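Local coordinates for hypothetical protein BP2299 (Bordetella pertussis Tohama I, PDB 2FQP), which is of uncharacterised function but adopts a cupin fold, a double-stranded beta-helix that binds a zinc ion through three histidines, at residues Gly32-Ser37 / His77-Pro82; Gly48-Glu53 / Phe87-Ile92. All blocks are in the same frame, centred on the assembly; numbering follows the deposited sequence.

Interaction 1: residues Gly32-Ser37 / His77-Pro82; sequences GWHRHS and HNVINP. With ZN (zinc ion), chain E.
His-77 opens the second segment and does three things at once toward 32-37. Its backbone pairs with that of His-34 as an antiparallel hydrogen-bonded pair: His-34 N to His-77 O is 3.1 Å, His-77 N to His-34 O 3.2 Å. Its CA sits over the face of the six-membered ring of Trp-33, 3.9 Å from the centroid, a CH-pi contact. Its imidazole, with CG tucked between the backbone N and the carbonyl carbon (chi1 62°), reaches the zinc ion and places NE2 2.3 Å from the metal. NE2 of His-34 and NE2 of His-36 each bind zinc at 2.0 Å, and three waters complete six ligands. The imidazoles of His-34 and His-77 meet obliquely, planes at 61°. On the side of the His-34 ring away from the metal, ND1 donates to Gly-32 O at 2.9 Å, in the plane of the imidazole; that bond fixes the ring's rotation and leaves NE2 to the zinc. At Asn-78 the side chain turns to Gly-32: OD1 accepts a weak, bent bond from Gly-32 N, while ND2 is held more firmly by Glu-53 and Glu-30. Next along, Val-79 lays CG2 over the centre of the His-77 ring and reaches the edge of the His-34 ring, an apolar wall beside the metal. This is the metal centre of a cupin, with two histidines close together in sequence and a third from a later strand. Strand 34-35 lies at one margin of its four-stranded sheet, with 76-80 between it and 48-54; Tyr-40 stacks on His-36.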
ATOM      1  N   GLY A  32      -4.874  -6.916 -19.019  1.00 11.36           N
ATOM      2  CA  GLY A  32      -5.898  -6.674 -20.041  1.00 13.94           C
ATOM      3  C   GLY A  32      -6.360  -5.241 -19.901  1.00 11.79           C
ATOM      4  O   GLY A  32      -6.154  -4.603 -18.852  1.00 12.74           O
ATOM      5  N   TRP A  33      -6.952  -4.712 -20.949  1.00 11.51           N
ATOM      6  CA  TRP A  33      -7.469  -3.359 -20.897  1.00 11.71           C
ATOM      7  C   TRP A  33      -8.585  -3.274 -19.859  1.00 12.84           C
ATOM      8  O   TRP A  33      -9.408  -4.159 -19.751  1.00 13.56           O
ATOM      9  CB  TRP A  33      -8.020  -2.950 -22.253  1.00 12.22           C
ATOM     10  CG  TRP A  33      -8.136  -1.467 -22.424  1.00 15.68           C
ATOM     11  CD1 TRP A  33      -9.211  -0.678 -22.122  1.00 21.93           C
ATOM     12  CD2 TRP A  33      -7.132  -0.596 -22.955  1.00 15.47           C
ATOM     13  NE1 TRP A  33      -8.936   0.644 -22.432  1.00 16.73           N
ATOM     14  CE2 TRP A  33      -7.675   0.710 -22.971  1.00 19.14           C
ATOM     15  CE3 TRP A  33      -5.852  -0.798 -23.458  1.00 18.91           C
ATOM     16  CZ2 TRP A  33      -6.954   1.809 -23.419  1.00 23.06           C
ATOM     17  CZ3 TRP A  33      -5.133   0.326 -23.927  1.00 18.13           C
ATOM     18  CH2 TRP A  33      -5.691   1.588 -23.892  1.00 16.70           C
ATOM     19  N   HIS A  34      -8.634  -2.161 -19.163  1.00 12.98           N
ATOM     20  CA  HIS A  34      -9.660  -1.871 -18.177  1.00 13.05           C
ATOM     21  C   HIS A  34      -9.787  -0.351 -17.980  1.00 14.02           C
ATOM     22  O   HIS A  34      -8.886   0.423 -18.341  1.00 13.02           O
ATOM     23  CB  HIS A  34      -9.345  -2.583 -16.851  1.00 14.74           C
ATOM     24  CG  HIS A  34      -8.038  -2.196 -16.242  1.00 12.02           C
ATOM     25  ND1 HIS A  34      -6.842  -2.684 -16.725  1.00 10.30           N
ATOM     26  CD2 HIS A  34      -7.723  -1.380 -15.202  1.00 16.01           C
ATOM     27  CE1 HIS A  34      -5.846  -2.201 -15.992  1.00 12.18           C
ATOM     28  NE2 HIS A  34      -6.353  -1.423 -15.054  1.00 11.84           N
ATOM     29  N   ARG A  35     -10.900   0.063 -17.388  1.00 14.39           N
ATOM     30  CA  ARG A  35     -11.140   1.457 -17.058  1.00 16.79           C
ATOM     31  C   ARG A  35     -11.242   1.558 -15.534  1.00 16.83           C
ATOM     32  O   ARG A  35     -12.005   0.814 -14.942  1.00 17.55           O
ATOM     33  CB  ARG A  35     -12.453   1.955 -17.653  1.00 16.94           C
ATOM     34  CG  ARG A  35     -12.764   3.410 -17.300  1.00 23.77           C
ATOM     35  CD  ARG A  35     -14.063   3.920 -17.941  1.00 22.08           C
ATOM     36  NE  ARG A  35     -14.116   5.381 -17.924  1.00 30.74           N
ATOM     37  CZ  ARG A  35     -14.377   6.128 -16.854  1.00 34.65           C
ATOM     38  NH1 ARG A  35     -14.617   5.567 -15.675  1.00 31.45           N
ATOM     39  NH2 ARG A  35     -14.396   7.462 -16.969  1.00 36.96           N
ATOM     40  N   HIS A  36     -10.540   2.500 -14.929  1.00 14.39           N
ATOM     41  CA  HIS A  36     -10.651   2.706 -13.489  1.00 12.71           C
ATOM     42  C   HIS A  36     -11.858   3.540 -13.184  1.00 15.36           C
ATOM     43  O   HIS A  36     -11.921   4.687 -13.600  1.00 12.53           O
ATOM     44  CB  HIS A  36      -9.417   3.386 -12.959  1.00 16.25           C
ATOM     45  CG  HIS A  36      -8.290   2.443 -12.820  1.00 10.51           C
ATOM     46  ND1 HIS A  36      -8.116   1.669 -11.692  1.00 12.26           N
ATOM     47  CD2 HIS A  36      -7.342   2.054 -13.705  1.00 16.95           C
ATOM     48  CE1 HIS A  36      -7.086   0.864 -11.885  1.00 16.50           C
ATOM     49  NE2 HIS A  36      -6.596   1.085 -13.097  1.00 13.75           N
ATOM     50  N   SER A  37     -12.781   2.959 -12.411  1.00 14.04           N
ATOM     51  CA  SER A  37     -14.047   3.635 -12.051  1.00 17.72           C
ATOM     52  C   SER A  37     -13.953   4.475 -10.770  1.00 15.33           C
ATOM     53  O   SER A  37     -14.874   5.257 -10.444  1.00 12.47           O
ATOM     54  CB  SER A  37     -15.160   2.584 -11.914  1.00 18.18           C
ATOM     55  OG  SER A  37     -14.925   1.774 -10.793  1.00 20.72           O
ATOM     56  N   HIS A  77      -6.288   1.775 -19.516  1.00 13.17           N
ATOM     57  CA  HIS A  77      -5.011   1.217 -19.921  1.00 12.83           C
ATOM     58  C   HIS A  77      -4.918  -0.300 -19.787  1.00 11.85           C
ATOM     59  O   HIS A  77      -5.808  -0.940 -19.250  1.00 12.28           O
ATOM     60  CB  HIS A  77      -3.878   1.848 -19.091  1.00 16.50           C
ATOM     61  CG  HIS A  77      -3.966   1.584 -17.618  1.00 13.73           C
ATOM     62  ND1 HIS A  77      -3.107   2.191 -16.724  1.00 11.97           N
ATOM     63  CD2 HIS A  77      -4.792   0.809 -16.879  1.00 17.22           C
ATOM     64  CE1 HIS A  77      -3.378   1.777 -15.502  1.00 19.84           C
ATOM     65  NE2 HIS A  77      -4.402   0.948 -15.557  1.00 23.06           N
ATOM     66  N   ASN A  78      -3.813  -0.830 -20.309  1.00  9.37           N
ATOM     67  CA  ASN A  78      -3.374  -2.175 -20.129  1.00  9.43           C
ATOM     68  C   ASN A  78      -2.019  -2.059 -19.426  1.00 11.88           C
ATOM     69  O   ASN A  78      -1.206  -1.222 -19.768  1.00 11.35           O
ATOM     70  CB  ASN A  78      -3.234  -2.944 -21.438  1.00 11.12           C
ATOM     71  CG  ASN A  78      -2.709  -4.382 -21.220  1.00 14.23           C
ATOM     72  OD1 ASN A  78      -3.110  -5.034 -20.277  1.00 14.72           O
ATOM     73  ND2 ASN A  78      -1.776  -4.837 -22.086  1.00 15.57           N
ATOM     74  N   VAL A  79      -1.786  -2.890 -18.423  1.00 10.58           N
ATOM     75  CA  VAL A  79      -0.550  -2.812 -17.692  1.00 10.22           C
ATOM     76  C   VAL A  79       0.171  -4.136 -17.818  1.00  9.86           C
ATOM     77  O   VAL A  79      -0.418  -5.147 -17.570  1.00 11.77           O
ATOM     78  CB  VAL A  79      -0.818  -2.593 -16.184  1.00  9.87           C
ATOM     79  CG1 VAL A  79       0.470  -2.581 -15.387  1.00  9.66           C
ATOM     80  CG2 VAL A  79      -1.540  -1.287 -15.973  1.00 11.27           C
ATOM     81  N   ILE A  80       1.447  -4.077 -18.130  1.00 10.01           N
ATOM     82  CA  ILE A  80       2.256  -5.232 -18.443  1.00 11.22           C
ATOM     83  C   ILE A  80       3.489  -5.257 -17.552  1.00 10.21           C
ATOM     84  O   ILE A  80       4.126  -4.227 -17.310  1.00 11.11           O
ATOM     85  CB  ILE A  80       2.715  -5.215 -19.935  1.00 11.92           C
ATOM     86  CG1 ILE A  80       1.533  -5.414 -20.886  1.00 17.79           C
ATOM     87  CG2 ILE A  80       3.752  -6.303 -20.237  1.00 13.78           C
ATOM     88  CD1 ILE A  80       1.857  -4.981 -22.314  1.00 15.12           C
ATOM     89  N   ASN A  81       3.850  -6.446 -17.080  1.00 10.43           N
ATOM     90  CA  ASN A  81       5.097  -6.689 -16.371  1.00 11.80           C
ATOM     91  C   ASN A  81       6.146  -7.202 -17.382  1.00 12.57           C
ATOM     92  O   ASN A  81       6.096  -8.371 -17.765  1.00 12.80           O
ATOM     93  CB  ASN A  81       4.889  -7.766 -15.310  1.00 13.28           C
ATOM     94  CG  ASN A  81       6.157  -8.159 -14.627  1.00  6.78           C
ATOM     95  OD1 ASN A  81       7.152  -7.415 -14.631  1.00 10.92           O
ATOM     96  ND2 ASN A  81       6.145  -9.345 -14.002  1.00  9.12           N
ATOM     97  N   PRO A  82       7.087  -6.345 -17.787  1.00 12.70           N
ATOM     98  CA  PRO A  82       8.022  -6.745 -18.841  1.00 13.57           C
ATOM     99  C   PRO A  82       9.226  -7.552 -18.325  1.00 17.75           C
ATOM    100  O   PRO A  82      10.118  -7.906 -19.109  1.00 19.34           O
ATOM    101  CB  PRO A  82       8.498  -5.408 -19.369  1.00 15.93           C
ATOM    102  CG  PRO A  82       8.543  -4.531 -18.150  1.00 16.33           C
ATOM    103  CD  PRO A  82       7.339  -4.951 -17.329  1.00 10.95           C
TER
HETATM  104 ZN    ZN E 100      -5.249  -0.270 -13.815  1.00 22.09          ZN
HETATM  105  O   HOH W   1      -5.596  -1.947 -12.145  1.00 31.37           O
HETATM  106  O   HOH W   2      -3.776  -1.993 -13.802  1.00 21.41           O
HETATM  107  O   HOH W   3      -3.869   0.093 -12.365  1.00 16.44           O

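Interaction 2: residues Gly48-Glu53 / Phe87-Ile92; sequences GPLLLE and FVFVEI
Leu-50 of strand 48-53 wedges its side chain against Phe-87 and Phe-89, one methyl to each. Its CB heads toward strand 87-92. CG, anti to the carbonyl carbon (chi1 -76°), comes within 4.2 Å of Phe-87 CE1, and there the chain forks. CD2 sits over the middle of the Phe-87 ring in a CH-pi contact, 3.9 Å from the centroid and 13° off the normal; its nearest single atom is Phe-87 CD1, at 3.8 Å. CD1 goes to the other aromatic and meets Phe-89 obliquely, 3.9 Å from CE2. The two phenyls also touch each other, CE1 of Phe-87 lying at the edge of the Phe-89 ring and in its plane. No hydrogen bond joins the segments, because the strands belong to different sheets: the axes of 48-53 and 87-92 come within 9.0 Å of each other at 80°, nearly at right angles. Facing sheets with apolar side chains turned inward make up the double-stranded beta-helix (jelly-roll barrel) of the cupin fold, and Leu-50 is buried in the interior between the sheets. Phe-87, its CG anti to the backbone N, swings its ring across to strand 48-53, where CE2 approaches Gly-48 O at 3.5 Å and the edge of the ring lies against Gly-48 CA. With no side chain at Gly-48, the phenyl can come this close to the backbone. Leu-63 of strand 57-63 touches both Leu-50 and Phe-87, Val-79 flanks Leu-50, and the rings of Trp-23 and Phe-25 from strand 18-25 meet Phe-89.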
ATOM      1  N   GLY A  48      10.590  -2.222  -9.746  1.00  8.91           N
ATOM      2  CA  GLY A  48      10.780  -2.651 -11.126  1.00 12.93           C
ATOM      3  C   GLY A  48       9.955  -1.859 -12.099  1.00 12.89           C
ATOM      4  O   GLY A  48       9.081  -1.095 -11.667  1.00 14.32           O
ATOM      5  N   PRO A  49      10.217  -2.041 -13.404  1.00 12.94           N
ATOM      6  CA  PRO A  49       9.460  -1.341 -14.451  1.00 13.04           C
ATOM      7  C   PRO A  49       8.066  -1.970 -14.669  1.00 13.81           C
ATOM      8  O   PRO A  49       7.875  -3.193 -14.497  1.00 13.02           O
ATOM      9  CB  PRO A  49      10.346  -1.537 -15.695  1.00 14.04           C
ATOM     10  CG  PRO A  49      10.970  -2.870 -15.485  1.00 15.25           C
ATOM     11  CD  PRO A  49      11.264  -2.905 -13.974  1.00 14.32           C
ATOM     12  N   LEU A  50       7.100  -1.134 -15.031  1.00 12.91           N
ATOM     13  CA  LEU A  50       5.859  -1.591 -15.605  1.00 13.77           C
ATOM     14  C   LEU A  50       5.734  -0.919 -16.949  1.00 16.48           C
ATOM     15  O   LEU A  50       6.253   0.187 -17.136  1.00 13.49           O
ATOM     16  CB  LEU A  50       4.654  -1.222 -14.738  1.00 15.58           C
ATOM     17  CG  LEU A  50       4.434  -2.073 -13.477  1.00 15.36           C
ATOM     18  CD1 LEU A  50       3.149  -1.640 -12.873  1.00 16.99           C
ATOM     19  CD2 LEU A  50       4.454  -3.553 -13.716  1.00 17.81           C
ATOM     20  N   LEU A  51       5.068  -1.601 -17.882  1.00 12.82           N
ATOM     21  CA  LEU A  51       4.861  -1.057 -19.203  1.00 15.48           C
ATOM     22  C   LEU A  51       3.394  -0.687 -19.250  1.00 14.10           C
ATOM     23  O   LEU A  51       2.532  -1.551 -19.041  1.00 14.23           O
ATOM     24  CB  LEU A  51       5.229  -2.095 -20.263  1.00 13.72           C
ATOM     25  CG  LEU A  51       4.991  -1.709 -21.723  1.00 18.46           C
ATOM     26  CD1 LEU A  51       5.715  -0.437 -22.060  1.00 23.70           C
ATOM     27  CD2 LEU A  51       5.461  -2.830 -22.636  1.00 25.99           C
ATOM     28  N   LEU A  52       3.111   0.589 -19.464  1.00 12.15           N
ATOM     29  CA  LEU A  52       1.726   1.079 -19.457  1.00 12.51           C
ATOM     30  C   LEU A  52       1.288   1.421 -20.865  1.00 12.58           C
ATOM     31  O   LEU A  52       1.902   2.262 -21.533  1.00 11.16           O
ATOM     32  CB  LEU A  52       1.575   2.292 -18.555  1.00 14.73           C
ATOM     33  CG  LEU A  52       2.119   2.166 -17.138  1.00 20.52           C
ATOM     34  CD1 LEU A  52       2.201   3.548 -16.473  1.00 28.21           C
ATOM     35  CD2 LEU A  52       1.251   1.209 -16.361  1.00 24.43           C
ATOM     36  N   GLU A  53       0.239   0.741 -21.326  1.00 13.26           N
ATOM     37  CA  GLU A  53      -0.335   0.977 -22.679  1.00 13.49           C
ATOM     38  C   GLU A  53      -1.598   1.786 -22.538  1.00 13.76           C
ATOM     39  O   GLU A  53      -2.512   1.389 -21.846  1.00 15.17           O
ATOM     40  CB  GLU A  53      -0.682  -0.338 -23.343  1.00 15.77           C
ATOM     41  CG  GLU A  53       0.550  -1.194 -23.575  1.00 14.25           C
ATOM     42  CD  GLU A  53       0.288  -2.457 -24.392  1.00 18.25           C
ATOM     43  OE1 GLU A  53      -0.774  -3.117 -24.227  1.00 14.86           O
ATOM     44  OE2 GLU A  53       1.187  -2.814 -25.174  1.00 20.87           O
ATOM     45  N   PHE A  87       5.866  -9.478 -10.493  1.00 13.35           N
ATOM     46  CA  PHE A  87       5.716  -8.100 -10.029  1.00 10.51           C
ATOM     47  C   PHE A  87       4.429  -7.988  -9.242  1.00  9.98           C
ATOM     48  O   PHE A  87       3.392  -8.498  -9.663  1.00 11.69           O
ATOM     49  CB  PHE A  87       5.671  -7.085 -11.191  1.00 11.49           C
ATOM     50  CG  PHE A  87       5.820  -5.690 -10.726  1.00  9.83           C
ATOM     51  CD1 PHE A  87       4.748  -5.000 -10.163  1.00 12.47           C
ATOM     52  CD2 PHE A  87       7.079  -5.061 -10.782  1.00 12.93           C
ATOM     53  CE1 PHE A  87       4.897  -3.715  -9.642  1.00 10.87           C
ATOM     54  CE2 PHE A  87       7.235  -3.773 -10.313  1.00 10.00           C
ATOM     55  CZ  PHE A  87       6.137  -3.083  -9.742  1.00 16.13           C
ATOM     56  N   VAL A  88       4.490  -7.336  -8.079  1.00 10.93           N
ATOM     57  CA  VAL A  88       3.316  -7.253  -7.209  1.00  9.62           C
ATOM     58  C   VAL A  88       3.075  -5.804  -6.775  1.00 10.74           C
ATOM     59  O   VAL A  88       4.011  -5.079  -6.496  1.00 11.23           O
ATOM     60  CB  VAL A  88       3.504  -8.157  -5.972  1.00  9.79           C
ATOM     61  CG1 VAL A  88       2.255  -8.100  -5.059  1.00 10.78           C
ATOM     62  CG2 VAL A  88       3.830  -9.591  -6.391  1.00 13.34           C
ATOM     63  N   PHE A  89       1.810  -5.383  -6.808  1.00 10.74           N
ATOM     64  CA  PHE A  89       1.374  -4.150  -6.178  1.00  7.97           C
ATOM     65  C   PHE A  89       0.016  -4.301  -5.523  1.00 10.32           C
ATOM     66  O   PHE A  89      -0.758  -5.206  -5.852  1.00 11.02           O
ATOM     67  CB  PHE A  89       1.431  -2.898  -7.101  1.00  8.01           C
ATOM     68  CG  PHE A  89       0.495  -2.914  -8.302  1.00  9.73           C
ATOM     69  CD1 PHE A  89      -0.880  -2.590  -8.171  1.00  9.32           C
ATOM     70  CD2 PHE A  89       1.004  -3.090  -9.590  1.00  9.85           C
ATOM     71  CE1 PHE A  89      -1.710  -2.558  -9.314  1.00 14.66           C
ATOM     72  CE2 PHE A  89       0.189  -3.033 -10.702  1.00 14.47           C
ATOM     73  CZ  PHE A  89      -1.163  -2.787 -10.574  1.00  9.70           C
ATOM     74  N   VAL A  90      -0.220  -3.425  -4.550  1.00 10.59           N
ATOM     75  CA  VAL A  90      -1.471  -3.330  -3.858  1.00  8.03           C
ATOM     76  C   VAL A  90      -2.179  -2.059  -4.345  1.00  9.73           C
ATOM     77  O   VAL A  90      -1.601  -0.970  -4.322  1.00 11.68           O
ATOM     78  CB  VAL A  90      -1.293  -3.346  -2.316  1.00  8.17           C
ATOM     79  CG1 VAL A  90      -2.620  -3.036  -1.602  1.00 15.06           C
ATOM     80  CG2 VAL A  90      -0.769  -4.718  -1.884  1.00  9.15           C
ATOM     81  N   GLU A  91      -3.406  -2.244  -4.817  1.00  9.78           N
ATOM     82  CA  GLU A  91      -4.212  -1.176  -5.354  1.00 10.61           C
ATOM     83  C   GLU A  91      -5.384  -0.878  -4.409  1.00 10.60           C
ATOM     84  O   GLU A  91      -6.131  -1.770  -4.039  1.00 13.48           O
ATOM     85  CB  GLU A  91      -4.723  -1.551  -6.757  1.00 10.70           C
ATOM     86  CG  GLU A  91      -5.239  -0.372  -7.570  1.00 20.07           C
ATOM     87  CD  GLU A  91      -5.308  -0.722  -9.089  1.00 16.70           C
ATOM     88  OE1 GLU A  91      -6.320  -1.288  -9.507  1.00 20.10           O
ATOM     89  OE2 GLU A  91      -4.319  -0.491  -9.807  1.00 24.48           O
ATOM     90  N   ILE A  92      -5.506   0.388  -4.011  1.00 11.49           N
ATOM     91  CA  ILE A  92      -6.531   0.836  -3.041  1.00  8.52           C
ATOM     92  C   ILE A  92      -7.487   1.769  -3.756  1.00 10.83           C
ATOM     93  O   ILE A  92      -7.126   2.896  -4.100  1.00 10.21           O
ATOM     94  CB  ILE A  92      -5.919   1.581  -1.833  1.00 10.02           C
ATOM     95  CG1 ILE A  92      -4.953   0.694  -1.066  1.00 12.82           C
ATOM     96  CG2 ILE A  92      -7.017   2.046  -0.864  1.00 12.61           C
ATOM     97  CD1 ILE A  92      -3.519   1.072  -1.236  1.00 23.23           C
TER

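Overall arrangement
The two contacts have centres about 9 Å apart and are joined through one sheet, in which strand 76-80 of interaction 1 runs beside strand 48-54 of interaction 2. Backbone bonds tie them: Ile-80 O lies 2.8 Å from Leu-51 N, and Asn-78 O 2.9 Å from Glu-53 N. Val-79 also packs on Leu-50 and Leu-52, so the apolar interior continues up to the metal ligands. Strand 87-94 of the other sheet comes close as well: Glu-91 OE1 is 3.3 Å from His-36 CE1, and the nearest atom of the Phe-89 side chain is about 6 Å from the zinc ion. An acetate, probably from the crystallisation liquor, lies near both His-77 and Phe-89 and may mark a pocket beside the metal.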